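Local coordinates for protein putative NAD-dependent epimerase/dehydratase (Bacillus halodurans, PDB 3E8X) that binds NADP through a Rossmann-type domain and is probably an atypical short-chain dehydrogenase/reductase related to NAD-dependent epimerases and dehydratases, its substrate unknown, at residues R23-G28 / D68-N73; P48-R53 / P59-R64. All blocks are in the same frame, centred on the assembly; numbering follows the deposited sequence. Where two conformers were deposited one is given.

Contact 1 of 2, residues R23-G28 / D68-N73; sequences RVLVVG and DIVVAN. With NAP (NADP nicotinamide-adenine-dinucleotide phosphate), chain B.
Arg23 and Asp68 form a salt bridge between two parallel strands of the sheet that are not direct neighbours: in one of the two modelled conformers of Asp68, Arg23 NH1 stands 3.1 Å from Asp68 OD2, so the bridge is probably not permanent. The carboxylate oxygen meets the guanidinium at its edge, near its plane, but the two flat groups are turned 83° apart, so a single nitrogen and a single oxygen make the pair and the two-toothed arrangement is absent. Two residues further along each strand, Leu25 CD1 touches Val70 CG2 at 3.8 Å. With CG anti to the backbone N (chi1 -175°), Leu25 sends its CD1 methyl across toward Val70, whose own side chain faces strand 23-27.

Strand 47-52 runs between the two, which is why the CA atoms of Leu25 and Val70 remain 9.0 Å apart and all contact is made by side chains reaching over it. Val49 and Met51 of that middle strand pack against the same side chains on this face of the sheet. The Arg23 chain bends at chi3 (90°) to bring its head round to Asp68, while NH2 is hydrogen-bonded to the carbonyl O of Ser84; Glu47 is a more distant, weak ionic partner of NE.

Just past the C-terminal end of strand 68-71, Asn73 OD1 accepts a weak hydrogen bond from the adenine amino group, N6A of NADP, at 3.3 Å, and the backbone N of Glu75 also donates to this oxygen, which should help hold the amide in place. Gly28 O lies 3.9 Å from C4B of the adenosine ribose. Chemically, the strand-to-strand contact is apolar, with a probably intermittent ionic link where the strands begin; beyond it, segment 68-73 turns polar, Asn73 being suited to recognising the adenine amino group.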
loop_
_atom_site.group_PDB
_atom_site.type_symbol
_atom_site.label_atom_id
_atom_site.label_comp_id
_atom_site.label_asym_id
_atom_site.label_seq_id
_atom_site.Cartn_x
_atom_site.Cartn_y
_atom_site.Cartn_z
ATOM N N ARG A 23 -12.678 25.389 8.711
ATOM C CA ARG A 23 -13.503 24.231 8.920
ATOM C C ARG A 23 -12.618 23.011 8.665
ATOM O O ARG A 23 -12.186 22.758 7.556
ATOM C CB ARG A 23 -14.711 24.221 7.992
ATOM C CG ARG A 23 -15.733 25.263 8.313
ATOM C CD ARG A 23 -17.116 24.930 7.708
ATOM N NE ARG A 23 -17.991 24.130 8.597
ATOM C CZ ARG A 23 -18.584 22.969 8.295
ATOM N NH1 ARG A 23 -19.368 22.392 9.186
ATOM N NH2 ARG A 23 -18.421 22.366 7.127
ATOM N N VAL A 24 -12.331 22.289 9.736
ATOM C CA VAL A 24 -11.388 21.192 9.708
ATOM C C VAL A 24 -12.170 19.892 9.918
ATOM O O VAL A 24 -12.764 19.687 10.999
ATOM C CB VAL A 24 -10.309 21.364 10.789
ATOM C CG1 VAL A 24 -9.228 20.336 10.637
ATOM C CG2 VAL A 24 -9.732 22.821 10.757
ATOM N N LEU A 25 -12.205 19.068 8.864
ATOM C CA LEU A 25 -12.708 17.713 8.959
ATOM C C LEU A 25 -11.699 16.848 9.696
ATOM O O LEU A 25 -10.558 16.697 9.249
ATOM C CB LEU A 25 -12.966 17.099 7.600
ATOM C CG LEU A 25 -13.614 15.706 7.561
ATOM C CD1 LEU A 25 -15.095 15.766 8.134
ATOM C CD2 LEU A 25 -13.552 15.227 6.093
ATOM N N VAL A 26 -12.138 16.286 10.821
ATOM C CA VAL A 26 -11.329 15.275 11.566
ATOM C C VAL A 26 -11.856 13.855 11.217
ATOM O O VAL A 26 -12.970 13.469 11.578
ATOM C CB VAL A 26 -11.312 15.547 13.057
ATOM C CG1 VAL A 26 -10.332 14.537 13.777
ATOM C CG2 VAL A 26 -10.842 17.005 13.320
ATOM N N VAL A 27 -11.098 13.175 10.384
ATOM C CA VAL A 27 -11.385 11.791 9.963
ATOM C C VAL A 27 -10.838 10.907 11.094
ATOM O O VAL A 27 -9.707 11.059 11.549
ATOM C CB VAL A 27 -10.750 11.466 8.607
ATOM C CG1 VAL A 27 -10.999 9.993 8.179
ATOM C CG2 VAL A 27 -11.242 12.467 7.541
ATOM N N GLY A 28 -11.676 10.031 11.613
ATOM C CA GLY A 28 -11.263 9.252 12.778
ATOM C C GLY A 28 -11.562 9.981 14.076
ATOM O O GLY A 28 -10.865 9.757 15.063
ATOM N N ASP A 68 -19.768 20.446 14.151
ATOM C CA ASP A 68 -20.672 19.711 13.265
ATOM C C ASP A 68 -20.238 18.258 13.283
ATOM O O ASP A 68 -19.108 17.962 13.615
ATOM C CB ASP A 68 -20.637 20.281 11.832
ATOM C CG ASP A 68 -21.907 21.059 11.471
ATOM O OD1 ASP A 68 -23.008 20.453 11.576
ATOM O OD2 ASP A 68 -21.813 22.255 11.072
ATOM N N ILE A 69 -21.160 17.374 12.952
ATOM C CA ILE A 69 -20.925 15.951 12.911
ATOM C C ILE A 69 -21.356 15.525 11.531
ATOM O O ILE A 69 -22.411 16.020 10.973
ATOM C CB ILE A 69 -21.801 15.199 13.945
ATOM C CG1 ILE A 69 -21.516 15.666 15.391
ATOM C CG2 ILE A 69 -21.685 13.707 13.791
ATOM C CD1 ILE A 69 -20.133 15.486 15.982
ATOM N N VAL A 70 -20.534 14.671 10.940
ATOM C CA VAL A 70 -20.879 14.030 9.681
ATOM C C VAL A 70 -20.711 12.530 9.878
ATOM O O VAL A 70 -19.684 12.065 10.416
ATOM C CB VAL A 70 -20.023 14.552 8.473
ATOM C CG1 VAL A 70 -20.200 16.027 8.327
ATOM C CG2 VAL A 70 -18.485 14.182 8.609
ATOM N N VAL A 71 -21.724 11.799 9.435
ATOM C CA VAL A 71 -21.808 10.349 9.582
ATOM C C VAL A 71 -21.345 9.741 8.249
ATOM O O VAL A 71 -21.984 9.912 7.228
ATOM C CB VAL A 71 -23.283 9.932 9.968
ATOM C CG1 VAL A 71 -23.460 8.388 10.050
ATOM C CG2 VAL A 71 -23.682 10.648 11.274
ATOM N N ALA A 72 -20.180 9.094 8.263
ATOM C CA ALA A 72 -19.581 8.544 7.059
ATOM C C ALA A 72 -18.601 7.469 7.501
ATOM O O ALA A 72 -18.220 7.424 8.650
ATOM C CB ALA A 72 -18.880 9.625 6.263
ATOM N N ASN A 73 -18.223 6.603 6.569
ATOM C CA ASN A 73 -17.444 5.407 6.837
ATOM C C ASN A 73 -16.371 5.350 5.736
ATOM O O ASN A 73 -16.679 5.441 4.581
ATOM C CB ASN A 73 -18.434 4.223 6.802
ATOM C CG ASN A 73 -17.809 2.875 7.069
ATOM O OD1 ASN A 73 -16.688 2.591 6.703
ATOM N ND2 ASN A 73 -18.599 1.996 7.671
HETATM P PA NAP B . -7.735 5.292 18.040
HETATM O O1A NAP B . -7.751 3.810 17.652
HETATM O O2A NAP B . -8.173 5.711 19.426
HETATM O O5B NAP B . -8.547 6.069 16.874
HETATM C C5B NAP B . -8.941 5.460 15.631
HETATM C C4B NAP B . -10.314 5.919 15.145
HETATM O O4B NAP B . -10.463 5.433 13.799
HETATM C C3B NAP B . -11.526 5.379 15.946
HETATM O O3B NAP B . -12.371 6.405 16.497
HETATM C C2B NAP B . -12.335 4.588 14.931
HETATM O O2B NAP B . -13.776 4.665 15.051
HETATM C C1B NAP B . -11.858 5.219 13.613
HETATM N N9A NAP B . -12.214 4.335 12.475
HETATM C C8A NAP B . -11.957 3.022 12.368
HETATM N N7A NAP B . -12.482 2.570 11.212
HETATM C C5A NAP B . -13.067 3.619 10.598
HETATM C C6A NAP B . -13.763 3.777 9.395
HETATM N N6A NAP B . -13.950 2.722 8.576
HETATM N N1A NAP B . -14.277 4.981 9.050
HETATM C C2A NAP B . -14.102 6.027 9.859
HETATM N N3A NAP B . -13.438 5.915 11.027
HETATM C C4A NAP B . -12.908 4.724 11.414
HETATM O O3 NAP B . -6.199 5.817 17.824
HETATM P PN NAP B . -5.427 7.035 18.590
HETATM O O1N NAP B . -4.804 6.437 19.822
HETATM O O2N NAP B . -6.362 8.223 18.544
HETATM O O5D NAP B . -4.121 7.309 17.698
HETATM C C5D NAP B . -4.203 8.045 16.483
HETATM C C4D NAP B . -3.287 7.373 15.477
HETATM O O4D NAP B . -1.923 7.414 15.900
HETATM C C3D NAP B . -3.628 5.899 15.308
HETATM O O3D NAP B . -4.688 5.775 14.348
HETATM C C2D NAP B . -2.286 5.246 14.964
HETATM O O2D NAP B . -2.173 4.900 13.600
HETATM C C1D NAP B . -1.217 6.313 15.301
HETATM N N1N NAP B . -0.093 5.866 16.181
HETATM C C2N NAP B . -0.288 5.099 17.281
HETATM C C3N NAP B . 0.807 4.720 18.087
HETATM C C7N NAP B . 0.643 3.898 19.347
HETATM O O7N NAP B . 1.571 3.887 20.177
HETATM N N7N NAP B . -0.521 3.258 19.552
HETATM C C4N NAP B . 2.092 5.143 17.740
HETATM C C5N NAP B . 2.261 5.931 16.615
HETATM C C6N NAP B . 1.151 6.276 15.862
HETATM P P2B NAP B . -14.661 4.008 16.263
HETATM O O1X NAP B . -14.706 5.044 17.355
HETATM O O2X NAP B . -16.031 3.783 15.630
HETATM O O3X NAP B . -13.871 2.778 16.657
#

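Contact 2 of 2, residues P48-R53 / P59-R64; sequences PVAMVR and PELRER. With NAP (NADP nicotinamide-adenine-dinucleotide phosphate), chain B.
Strand 47-52 and helix 58-63 approach most closely, within segments 48-53 and 59-64, at Ala50 and Leu61, whose CA atoms are 7.2 Å apart, a spacing bridged wholly by side chains. Leu61 points from the helix at the sheet, and its CD1 methyl does all the touching: it lies 3.5 Å from Val52 CG1, tighter than usual for two carbons, and 4.0 Å from Ala50 CB. Leu61 and Val52 lie alongside each other, pointing opposite ways, and the small Ala50 lets the leucine come close to the strand.

Just beyond the strand, Arg53 turns to NADP. In one of its two modelled conformers, Arg53 NE donates to O2X of the 2'-phosphate at 3.0 Å, and NH1 makes a weak bond to O3X, also 3.0 Å. The bend at chi3 (-93°) turns the guanidinium edge to the phosphate, with the phosphorus in its plane, and one face to adenine N7A, 3.4 Å above its centre. An arginine so placed is consistent with a preference for NADP over NAD.

Leu61 also packs on Arg35 and Leu38 of helix 32-43, so helix 58-63 rests against both that helix and the sheet, within the beta-alpha-beta unit completed by strand 68-71.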
loop_
_atom_site.group_PDB
_atom_site.type_symbol
_atom_site.label_atom_id
_atom_site.label_comp_id
_atom_site.label_asym_id
_atom_site.label_seq_id
_atom_site.Cartn_x
_atom_site.Cartn_y
_atom_site.Cartn_z
ATOM N N PRO A 48 -14.124 22.481 14.162
ATOM C CA PRO A 48 -13.918 21.063 13.950
ATOM C C PRO A 48 -15.203 20.333 13.556
ATOM O O PRO A 48 -16.264 20.472 14.202
ATOM C CB PRO A 48 -13.367 20.564 15.310
ATOM C CG PRO A 48 -13.215 21.745 16.159
ATOM C CD PRO A 48 -14.159 22.775 15.611
ATOM N N VAL A 49 -15.093 19.577 12.460
ATOM C CA VAL A 49 -16.172 18.778 11.914
ATOM C C VAL A 49 -15.752 17.354 12.175
ATOM O O VAL A 49 -14.757 16.895 11.643
ATOM C CB VAL A 49 -16.430 19.072 10.396
ATOM C CG1 VAL A 49 -17.541 18.125 9.828
ATOM C CG2 VAL A 49 -16.772 20.594 10.159
ATOM N N ALA A 50 -16.506 16.661 13.035
ATOM C CA ALA A 50 -16.161 15.288 13.403
ATOM C C ALA A 50 -16.823 14.309 12.462
ATOM O O ALA A 50 -18.061 14.336 12.293
ATOM C CB ALA A 50 -16.588 15.008 14.863
HETATM N N MSE A 51 -16.016 13.451 11.846
HETATM C CA MSE A 51 -16.556 12.335 11.052
HETATM C C MSE A 51 -16.594 11.070 11.921
HETATM O O MSE A 51 -15.582 10.628 12.483
HETATM C CB MSE A 51 -15.751 12.085 9.758
HETATM C CG MSE A 51 -16.179 10.874 8.916
HETATM SE SE MSE A 51 -15.139 10.802 7.282
HETATM C CE MSE A 51 -14.965 8.858 6.786
ATOM N N VAL A 52 -17.783 10.495 11.970
ATOM C CA VAL A 52 -18.099 9.315 12.791
ATOM C C VAL A 52 -18.861 8.274 11.971
ATOM O O VAL A 52 -19.600 8.612 11.075
ATOM C CB VAL A 52 -18.943 9.715 14.055
ATOM C CG1 VAL A 52 -18.125 10.625 14.873
ATOM C CG2 VAL A 52 -20.247 10.418 13.677
ATOM N N ARG A 53 -18.642 7.009 12.317
ATOM C CA ARG A 53 -19.312 5.863 11.701
ATOM C C ARG A 53 -20.781 5.783 12.107
ATOM O O ARG A 53 -21.638 5.388 11.312
ATOM C CB ARG A 53 -18.633 4.561 12.137
ATOM C CG ARG A 53 -17.332 4.244 11.432
ATOM C CD ARG A 53 -16.894 2.791 11.686
ATOM N NE ARG A 53 -15.988 2.618 12.832
ATOM C CZ ARG A 53 -15.227 1.535 13.020
ATOM N NH1 ARG A 53 -14.429 1.450 14.074
ATOM N NH2 ARG A 53 -15.245 0.522 12.154
ATOM N N PRO A 59 -23.306 13.414 19.786
ATOM C CA PRO A 59 -23.545 14.287 20.933
ATOM C C PRO A 59 -22.338 14.501 21.847
ATOM O O PRO A 59 -22.074 15.650 22.219
ATOM C CB PRO A 59 -24.723 13.613 21.652
ATOM C CG PRO A 59 -25.437 12.878 20.552
ATOM C CD PRO A 59 -24.360 12.399 19.648
ATOM N N GLU A 60 -21.586 13.449 22.179
ATOM C CA GLU A 60 -20.411 13.633 23.057
ATOM C C GLU A 60 -19.248 14.315 22.362
ATOM O O GLU A 60 -18.452 15.020 22.995
ATOM C CB GLU A 60 -19.978 12.321 23.723
ATOM C CG GLU A 60 -20.951 11.872 24.815
ATOM C CD GLU A 60 -20.420 10.730 25.674
ATOM O OE1 GLU A 60 -19.201 10.405 25.650
ATOM O OE2 GLU A 60 -21.228 10.175 26.394
ATOM N N LEU A 61 -19.127 14.113 21.044
ATOM C CA LEU A 61 -18.062 14.821 20.303
ATOM C C LEU A 61 -18.367 16.312 20.170
ATOM O O LEU A 61 -17.461 17.134 20.238
ATOM C CB LEU A 61 -17.784 14.167 18.958
ATOM C CG LEU A 61 -17.258 12.721 19.100
ATOM C CD1 LEU A 61 -17.090 12.245 17.763
ATOM C CD2 LEU A 61 -15.979 12.596 19.989
ATOM N N ARG A 62 -19.638 16.670 20.040
ATOM C CA ARG A 62 -20.042 18.069 20.176
ATOM C C ARG A 62 -19.652 18.659 21.558
ATOM O O ARG A 62 -19.168 19.776 21.610
ATOM C CB ARG A 62 -21.550 18.238 19.970
ATOM C CG ARG A 62 -22.043 17.959 18.605
ATOM C CD ARG A 62 -23.535 18.304 18.457
ATOM N NE ARG A 62 -24.044 17.919 17.132
ATOM C CZ ARG A 62 -23.972 18.681 16.033
ATOM N NH1 ARG A 62 -23.428 19.894 16.059
ATOM N NH2 ARG A 62 -24.459 18.231 14.890
ATOM N N GLU A 63 -19.856 17.909 22.653
ATOM C CA GLU A 63 -19.443 18.324 24.004
ATOM C C GLU A 63 -17.919 18.527 24.080
ATOM O O GLU A 63 -17.426 19.432 24.731
ATOM C CB GLU A 63 -19.829 17.263 25.050
ATOM C CG GLU A 63 -21.311 17.154 25.328
ATOM C CD GLU A 63 -21.619 16.142 26.372
ATOM O OE1 GLU A 63 -20.704 15.422 26.800
ATOM O OE2 GLU A 63 -22.792 16.050 26.781
ATOM N N ARG A 64 -17.184 17.679 23.401
ATOM C CA ARG A 64 -15.698 17.759 23.345
ATOM C C ARG A 64 -15.127 18.830 22.402
ATOM O O ARG A 64 -13.911 19.040 22.336
ATOM C CB ARG A 64 -15.175 16.397 22.945
ATOM C CG ARG A 64 -15.577 15.325 23.937
ATOM C CD ARG A 64 -14.689 14.116 23.714
ATOM N NE ARG A 64 -14.903 13.095 24.720
ATOM C CZ ARG A 64 -14.289 13.048 25.885
ATOM N NH1 ARG A 64 -13.410 13.981 26.233
ATOM N NH2 ARG A 64 -14.572 12.067 26.714
HETATM P PA NAP B . -7.735 5.292 18.040
HETATM O O1A NAP B . -7.751 3.810 17.652
HETATM O O2A NAP B . -8.173 5.711 19.426
HETATM O O5B NAP B . -8.547 6.069 16.874
HETATM C C5B NAP B . -8.941 5.460 15.631
HETATM C C4B NAP B . -10.314 5.919 15.145
HETATM O O4B NAP B . -10.463 5.433 13.799
HETATM C C3B NAP B . -11.526 5.379 15.946
HETATM O O3B NAP B . -12.371 6.405 16.497
HETATM C C2B NAP B . -12.335 4.588 14.931
HETATM O O2B NAP B . -13.776 4.665 15.051
HETATM C C1B NAP B . -11.858 5.219 13.613
HETATM N N9A NAP B . -12.214 4.335 12.475
HETATM C C8A NAP B . -11.957 3.022 12.368
HETATM N N7A NAP B . -12.482 2.570 11.212
HETATM C C5A NAP B . -13.067 3.619 10.598
HETATM C C6A NAP B . -13.763 3.777 9.395
HETATM N N6A NAP B . -13.950 2.722 8.576
HETATM N N1A NAP B . -14.277 4.981 9.050
HETATM C C2A NAP B . -14.102 6.027 9.859
HETATM N N3A NAP B . -13.438 5.915 11.027
HETATM C C4A NAP B . -12.908 4.724 11.414
HETATM O O3 NAP B . -6.199 5.817 17.824
HETATM P PN NAP B . -5.427 7.035 18.590
HETATM O O1N NAP B . -4.804 6.437 19.822
HETATM O O2N NAP B . -6.362 8.223 18.544
HETATM O O5D NAP B . -4.121 7.309 17.698
HETATM C C5D NAP B . -4.203 8.045 16.483
HETATM C C4D NAP B . -3.287 7.373 15.477
HETATM O O4D NAP B . -1.923 7.414 15.900
HETATM C C3D NAP B . -3.628 5.899 15.308
HETATM O O3D NAP B . -4.688 5.775 14.348
HETATM C C2D NAP B . -2.286 5.246 14.964
HETATM O O2D NAP B . -2.173 4.900 13.600
HETATM C C1D NAP B . -1.217 6.313 15.301
HETATM N N1N NAP B . -0.093 5.866 16.181
HETATM C C2N NAP B . -0.288 5.099 17.281
HETATM C C3N NAP B . 0.807 4.720 18.087
HETATM C C7N NAP B . 0.643 3.898 19.347
HETATM O O7N NAP B . 1.571 3.887 20.177
HETATM N N7N NAP B . -0.521 3.258 19.552
HETATM C C4N NAP B . 2.092 5.143 17.740
HETATM C C5N NAP B . 2.261 5.931 16.615
HETATM C C6N NAP B . 1.151 6.276 15.862
HETATM P P2B NAP B . -14.661 4.008 16.263
HETATM O O1X NAP B . -14.706 5.044 17.355
HETATM O O2X NAP B . -16.031 3.783 15.630
HETATM O O3X NAP B . -13.871 2.778 16.657
#

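In the fold
The two contacts lie side by side, their centres about 7 Å apart, in the early part of the NAD(P)-binding fold. Along the chain contact 2 is nested inside contact 1: strand 23-27 comes first, then helix 32-43, strand 47-52, helix 58-63 and strand 68-71. Strand 47-52, which supplies one half of contact 2, is the parallel neighbour of both strands of contact 1; the probable backbone bonds from Val24 O to Val49 N and from Val49 O to Val26 N join it to the first. Contact 1 and the helix of contact 2 occupy opposite faces of this sheet, and both contacts reach NADP at its adenosine end.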